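Local coordinates for endoglucanase EG-II (Hypocrea jecorina, PDB 3QR3), which hydrolyses internal beta-1,4-glucosidic bonds of cellulose, as an endoglucanase with a family 5 TIM-barrel catalytic domain, at residues F5-A11 / Y290-G296; W66-N72 / A108-G112. One frame throughout, in Å; residues are numbered along the deposited sequence.

Interaction 1: F5-A11 / Y290-G296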
loop_
_atom_site.group_PDB
_atom_site.type_symbol
_atom_site.label_atom_id
_atom_site.label_comp_id
_atom_site.label_asym_id
_atom_site.label_seq_id
_atom_site.Cartn_x
_atom_site.Cartn_y
_atom_site.Cartn_z
ATOM N N PHE A 5 8.608 -8.003 6.301
ATOM C CA PHE A 5 7.232 -7.600 6.523
ATOM C C PHE A 5 6.226 -8.457 5.763
ATOM O O PHE A 5 6.361 -8.694 4.565
ATOM C CB PHE A 5 7.059 -6.120 6.176
ATOM C CG PHE A 5 7.910 -5.203 7.008
ATOM C CD1 PHE A 5 7.769 -5.175 8.388
ATOM C CD2 PHE A 5 8.835 -4.360 6.416
ATOM C CE1 PHE A 5 8.538 -4.338 9.159
ATOM C CE2 PHE A 5 9.613 -3.511 7.183
ATOM C CZ PHE A 5 9.466 -3.500 8.555
ATOM N N ALA A 6 5.234 -8.949 6.495
ATOM C CA ALA A 6 4.142 -9.716 5.921
ATOM C C ALA A 6 2.885 -9.124 6.509
ATOM O O ALA A 6 2.813 -8.918 7.721
ATOM C CB ALA A 6 4.245 -11.184 6.313
ATOM N N GLY A 7 1.908 -8.823 5.661
ATOM C CA GLY A 7 0.660 -8.275 6.151
ATOM C C GLY A 7 -0.385 -8.150 5.072
ATOM O O GLY A 7 -0.319 -8.823 4.033
ATOM N N VAL A 8 -1.355 -7.274 5.318
ATOM C CA VAL A 8 -2.507 -7.153 4.442
ATOM C C VAL A 8 -3.000 -5.712 4.389
ATOM O O VAL A 8 -2.737 -4.906 5.286
ATOM C CB VAL A 8 -3.669 -8.038 4.914
ATOM C CG1 VAL A 8 -3.204 -9.481 5.124
ATOM C CG2 VAL A 8 -4.237 -7.476 6.192
ATOM N N ASN A 9 -3.695 -5.394 3.308
ATOM C CA ASN A 9 -4.383 -4.121 3.170
ATOM C C ASN A 9 -5.697 -4.146 3.938
ATOM O O ASN A 9 -6.494 -5.061 3.753
ATOM C CB ASN A 9 -4.687 -3.884 1.701
ATOM C CG ASN A 9 -3.483 -3.373 0.938
ATOM O OD1 ASN A 9 -3.326 -2.173 0.779
ATOM N ND2 ASN A 9 -2.635 -4.281 0.468
ATOM N N ILE A 10 -5.896 -3.156 4.809
ATOM C CA ILE A 10 -7.133 -2.992 5.576
ATOM C C ILE A 10 -7.905 -1.856 4.921
ATOM O O ILE A 10 -7.733 -0.696 5.276
ATOM C CB ILE A 10 -6.825 -2.628 7.045
ATOM C CG1 ILE A 10 -5.803 -3.615 7.630
ATOM C CG2 ILE A 10 -8.111 -2.600 7.885
ATOM C CD1 ILE A 10 -6.347 -5.042 7.783
ATOM N N ALA A 11 -8.729 -2.202 3.938
ATOM C CA ALA A 11 -9.345 -1.216 3.049
ATOM C C ALA A 11 -10.664 -0.646 3.586
ATOM O O ALA A 11 -11.258 -1.190 4.517
ATOM C CB ALA A 11 -9.551 -1.825 1.651
ATOM N N TYR A 290 5.688 -8.310 1.747
ATOM C CA TYR A 290 4.526 -8.439 0.872
ATOM C C TYR A 290 3.269 -8.085 1.651
ATOM O O TYR A 290 3.187 -8.330 2.859
ATOM C CB TYR A 290 4.405 -9.857 0.298
ATOM C CG TYR A 290 4.227 -10.945 1.338
ATOM C CD1 TYR A 290 2.970 -11.250 1.859
ATOM C CD2 TYR A 290 5.318 -11.676 1.790
ATOM C CE1 TYR A 290 2.813 -12.259 2.816
ATOM C CE2 TYR A 290 5.177 -12.675 2.737
ATOM C CZ TYR A 290 3.928 -12.968 3.247
ATOM O OH TYR A 290 3.816 -13.971 4.187
ATOM N N VAL A 291 2.294 -7.507 0.957
ATOM C CA VAL A 291 1.031 -7.112 1.578
ATOM C C VAL A 291 -0.154 -7.569 0.728
ATOM O O VAL A 291 -0.299 -7.159 -0.417
ATOM C CB VAL A 291 0.948 -5.579 1.772
ATOM C CG1 VAL A 291 -0.242 -5.214 2.655
ATOM C CG2 VAL A 291 2.245 -5.042 2.383
ATOM N N GLY A 292 -1.004 -8.414 1.291
ATOM C CA GLY A 292 -2.114 -8.982 0.542
ATOM C C GLY A 292 -3.247 -7.993 0.353
ATOM O O GLY A 292 -3.430 -7.094 1.175
ATOM N N TRP A 293 -3.991 -8.151 -0.742
ATOM C CA TRP A 293 -5.216 -7.382 -1.003
ATOM C C TRP A 293 -6.395 -8.355 -1.148
ATOM O O TRP A 293 -6.360 -9.236 -2.007
ATOM C CB TRP A 293 -5.073 -6.557 -2.295
ATOM C CG TRP A 293 -6.281 -5.680 -2.584
ATOM C CD1 TRP A 293 -7.425 -6.049 -3.239
ATOM C CD2 TRP A 293 -6.457 -4.302 -2.217
ATOM N NE1 TRP A 293 -8.302 -4.989 -3.298
ATOM C CE2 TRP A 293 -7.735 -3.905 -2.680
ATOM C CE3 TRP A 293 -5.666 -3.368 -1.536
ATOM C CZ2 TRP A 293 -8.237 -2.613 -2.487
ATOM C CZ3 TRP A 293 -6.157 -2.082 -1.357
ATOM C CH2 TRP A 293 -7.437 -1.718 -1.825
ATOM N N GLY A 294 -7.439 -8.210 -0.329
ATOM C CA GLY A 294 -7.554 -7.149 0.658
ATOM C C GLY A 294 -8.541 -7.522 1.756
ATOM O O GLY A 294 -9.449 -8.332 1.545
ATOM N N ALA A 295 -8.350 -6.950 2.941
ATOM C CA ALA A 295 -9.258 -7.179 4.063
ATOM C C ALA A 295 -9.867 -5.834 4.480
ATOM O O ALA A 295 -10.062 -4.957 3.638
ATOM C CB ALA A 295 -8.522 -7.853 5.232
ATOM N N GLY A 296 -10.145 -5.658 5.768
ATOM C CA GLY A 296 -10.779 -4.435 6.225
ATOM C C GLY A 296 -12.268 -4.516 5.913
ATOM O O GLY A 296 -12.945 -5.443 6.361
#
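Gly7 and Asn9 of strand 5-11 trade backbone hydrogen bonds with Tyr290 and Gly292 in parallel register. Gly7 N donates to Tyr290 O and Gly7 O accepts from Gly292 N. Asn9 N then gives a short bond of 2.7 Å to Gly292 O. Past this point the register slips by one residue, a beta bulge at the corner around Trp293, where a cis peptide leads into Gly294. Pairing resumes with Ala295 N on Asn9 O (2.8 Å) and Ala11 N on Ala295 O.

The Asn9 side chain adds a second grip on Gly292 O. Its CG stands beside the backbone N (chi1 -80°), which brings ND2 within 3.0 Å of Gly292 O. The oxygen lies in the plane of the Asn9 amide, while ND2 sits well above the carbonyl plane. ND2 also bonds Thr259 O, and OD1 takes a bond from Arg61, so the amide's rotation is fixed.

The remaining contacts are van der Waals and ring contacts. Asn9 CG meets the edge of the Trp293 indole, 3.3 Å from CE3, with amide and ring planes 59° apart. The Val291 methyl CG1 lies against the amide nitrogen, 3.4 Å from Asn9 ND2. At the other end Tyr290 lays one ring face over Ala6 in a CH-pi contact, with Ala6 CA 4.3 Å from the ring centroid. The Tyr290 hydroxyl bonds Leu325 O.

Strand 5-11 is the first strand of the eight-stranded parallel barrel and strand 287-296 the last. Their pairing closes the beta/alpha (TIM) barrel of this glycosyl hydrolase family 5 domain.

Interaction 2: W66-N72 / A108-G112; sequences WQYLVNN and ARWNG
Two excursions from the TIM barrel, the short helix 66-69 after strand 59-64 and the strand 109-110 after strand 99-104, meet where Trp110 packs its edge on Trp66 and one face against Gln67. The two indoles form a T-shaped (edge-to-face) pair. The six-membered ring of Trp110 turns its edge to the face of Trp66, with planes at 73° and centroids 4.7 Å apart, measured to the five-membered ring of Trp66. Trp110 CE3 stands over the middle of the Trp66 indole, 3.4 Å from CD2. The Trp110 side chain extends away from its own backbone N, which carries the ring across to the helix.

Gln67 covers one face of Trp110. Its CG makes a CH-pi contact, 3.7 Å from the centroid of the six-membered ring. The chain then bends at chi2, and the amide lies almost flat along the indole, its plane 14° from the ring. The two side chains run past each other in opposite directions. Val70 CG2 reaches the rim of the same ring, 3.9 Å from Trp110 CH2.

The helix ends at Leu69, and Val70 is the first residue to leave helical geometry. A Schellman motif closes the helix, with Asn72 N bonded to Gln67 O and Asn71, at positive phi, as the C-prime residue. This turn sets Asn72 O beside the Trp110 edge, 3.8 Å from CZ2.

Gln67 NE2 donates to Asn111 OD1 at 3.0 Å, from above that carbonyl plane and with a bent N-H...O angle of 143°. NE2 also bonds Gly21 O, so two acceptors hold the amide over the indole. A water donates to Asn72 OD1 at 2.6 Å and accepts from Asn111 ND2 at 3.3 Å.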
loop_
_atom_site.group_PDB
_atom_site.type_symbol
_atom_site.label_atom_id
_atom_site.label_comp_id
_atom_site.label_asym_id
_atom_site.label_seq_id
_atom_site.Cartn_x
_atom_site.Cartn_y
_atom_site.Cartn_z
ATOM N N TRP A 66 -7.250 10.785 -1.026
ATOM C CA TRP A 66 -6.750 12.149 -0.862
ATOM C C TRP A 66 -7.906 13.093 -0.509
ATOM O O TRP A 66 -7.823 13.861 0.449
ATOM C CB TRP A 66 -6.099 12.580 -2.174
ATOM C CG TRP A 66 -5.400 13.897 -2.188
ATOM C CD1 TRP A 66 -5.352 14.840 -1.197
ATOM C CD2 TRP A 66 -4.663 14.427 -3.289
ATOM N NE1 TRP A 66 -4.600 15.923 -1.616
ATOM C CE2 TRP A 66 -4.181 15.696 -2.903
ATOM C CE3 TRP A 66 -4.372 13.954 -4.574
ATOM C CZ2 TRP A 66 -3.417 16.495 -3.756
ATOM C CZ3 TRP A 66 -3.615 14.746 -5.418
ATOM C CH2 TRP A 66 -3.143 16.003 -5.003
ATOM N N GLN A 67 -8.989 13.011 -1.272
ATOM C CA GLN A 67 -10.132 13.910 -1.082
ATOM C C GLN A 67 -10.687 13.792 0.324
ATOM O O GLN A 67 -11.147 14.770 0.906
ATOM C CB GLN A 67 -11.238 13.636 -2.113
ATOM C CG GLN A 67 -10.878 14.083 -3.538
ATOM C CD GLN A 67 -10.134 13.009 -4.331
ATOM O OE1 GLN A 67 -9.393 12.189 -3.767
ATOM N NE2 GLN A 67 -10.345 12.996 -5.645
ATOM N N TYR A 68 -10.638 12.587 0.877
ATOM C CA TYR A 68 -11.145 12.371 2.223
ATOM C C TYR A 68 -10.332 13.154 3.262
ATOM O O TYR A 68 -10.890 13.806 4.149
ATOM C CB TYR A 68 -11.141 10.879 2.586
ATOM C CG TYR A 68 -11.643 10.658 3.986
ATOM C CD1 TYR A 68 -13.001 10.729 4.274
ATOM C CD2 TYR A 68 -10.761 10.419 5.026
ATOM C CE1 TYR A 68 -13.465 10.557 5.555
ATOM C CE2 TYR A 68 -11.212 10.237 6.313
ATOM C CZ TYR A 68 -12.566 10.309 6.570
ATOM O OH TYR A 68 -13.008 10.134 7.855
ATOM N N LEU A 69 -9.009 13.079 3.154
ATOM C CA LEU A 69 -8.134 13.656 4.171
ATOM C C LEU A 69 -8.247 15.171 4.234
ATOM O O LEU A 69 -8.134 15.761 5.306
ATOM C CB LEU A 69 -6.671 13.234 3.955
ATOM C CG LEU A 69 -6.377 11.755 4.241
ATOM C CD1 LEU A 69 -4.920 11.437 3.980
ATOM C CD2 LEU A 69 -6.772 11.363 5.670
ATOM N N VAL A 70 -8.468 15.802 3.086
ATOM C CA VAL A 70 -8.589 17.250 3.043
ATOM C C VAL A 70 -10.045 17.681 2.858
ATOM O O VAL A 70 -10.321 18.837 2.575
ATOM C CB VAL A 70 -7.726 17.854 1.926
ATOM C CG1 VAL A 70 -6.237 17.632 2.222
ATOM C CG2 VAL A 70 -8.114 17.268 0.574
ATOM N N ASN A 71 -10.969 16.739 3.028
ATOM C CA ASN A 71 -12.389 16.989 2.772
ATOM C C ASN A 71 -12.629 17.797 1.494
ATOM O O ASN A 71 -13.299 18.835 1.518
ATOM C CB ASN A 71 -13.053 17.670 3.979
ATOM C CG ASN A 71 -14.587 17.652 3.903
ATOM O OD1 ASN A 71 -15.190 16.675 3.469
ATOM N ND2 ASN A 71 -15.212 18.733 4.348
ATOM N N ASN A 72 -12.082 17.315 0.382
ATOM C CA ASN A 72 -12.275 17.940 -0.934
ATOM C C ASN A 72 -11.664 19.328 -1.130
ATOM O O ASN A 72 -11.896 19.961 -2.160
ATOM C CB ASN A 72 -13.759 17.953 -1.303
ATOM C CG ASN A 72 -14.343 16.551 -1.363
ATOM O OD1 ASN A 72 -13.929 15.726 -2.184
ATOM N ND2 ASN A 72 -15.304 16.271 -0.490
ATOM N N ALA A 108 -2.234 8.856 -8.924
ATOM C CA ALA A 108 -1.467 10.037 -9.341
ATOM C C ALA A 108 -2.375 11.139 -9.867
ATOM O O ALA A 108 -1.942 12.010 -10.615
ATOM C CB ALA A 108 -0.396 9.672 -10.383
ATOM N N ARG A 109 -3.631 11.106 -9.446
ATOM C CA ARG A 109 -4.637 11.984 -10.007
ATOM C C ARG A 109 -5.547 12.590 -8.946
ATOM O O ARG A 109 -5.680 12.068 -7.841
ATOM C CB ARG A 109 -5.485 11.217 -11.026
ATOM C CG ARG A 109 -4.800 10.984 -12.371
ATOM C CD ARG A 109 -5.618 9.999 -13.214
ATOM N NE ARG A 109 -5.071 9.815 -14.559
ATOM C CZ ARG A 109 -3.982 9.108 -14.832
ATOM N NH1 ARG A 109 -3.305 8.518 -13.849
ATOM N NH2 ARG A 109 -3.571 8.983 -16.084
ATOM N N TRP A 110 -6.167 13.708 -9.297
ATOM C CA TRP A 110 -7.247 14.265 -8.502
ATOM C C TRP A 110 -8.384 14.579 -9.466
ATOM O O TRP A 110 -8.246 15.448 -10.329
ATOM C CB TRP A 110 -6.751 15.510 -7.765
ATOM C CG TRP A 110 -7.798 16.378 -7.093
ATOM C CD1 TRP A 110 -8.635 17.284 -7.697
ATOM C CD2 TRP A 110 -8.060 16.472 -5.684
ATOM N NE1 TRP A 110 -9.415 17.917 -6.750
ATOM C CE2 TRP A 110 -9.080 17.436 -5.509
ATOM C CE3 TRP A 110 -7.533 15.830 -4.553
ATOM C CZ2 TRP A 110 -9.590 17.767 -4.249
ATOM C CZ3 TRP A 110 -8.042 16.160 -3.301
ATOM C CH2 TRP A 110 -9.069 17.116 -3.162
ATOM N N ASN A 111 -9.488 13.840 -9.346
ATOM C CA ASN A 111 -10.650 14.041 -10.218
ATOM C C ASN A 111 -10.288 14.103 -11.705
ATOM O O ASN A 111 -10.739 14.988 -12.430
ATOM C CB ASN A 111 -11.442 15.294 -9.803
ATOM C CG ASN A 111 -11.947 15.207 -8.370
ATOM O OD1 ASN A 111 -12.020 14.123 -7.803
ATOM N ND2 ASN A 111 -12.279 16.346 -7.778
ATOM N N GLY A 112 -9.480 13.158 -12.158
ATOM C CA GLY A 112 -9.146 13.072 -13.567
ATOM C C GLY A 112 -7.905 13.846 -13.987
ATOM O O GLY A 112 -7.407 13.651 -15.093
HETATM O O HOH W 1 -13.384 16.402 -4.670
#

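The two contacts do not touch. Their centres are about 22 Å apart and their nearest atoms about 11 Å. Interaction 1 is buried in the barrel wall, its centre about 8 Å from the centre of the chain. Interaction 2 lies farther out, its centre at about 17 Å, and is partly exposed. They share no strand or helix, but strand 59-64, which leads into helix 66-69, is the barrel neighbour of strand 5-11. The chemistry follows the place. Residues 5-11 and 290-296 are joined mainly by backbone hydrogen bonds within a sheet. Residues 66-72 and 108-112 meet through side chains, with an edge-to-face indole pair, an amide stacked on a ring, and a water bridge between exposed asparagines.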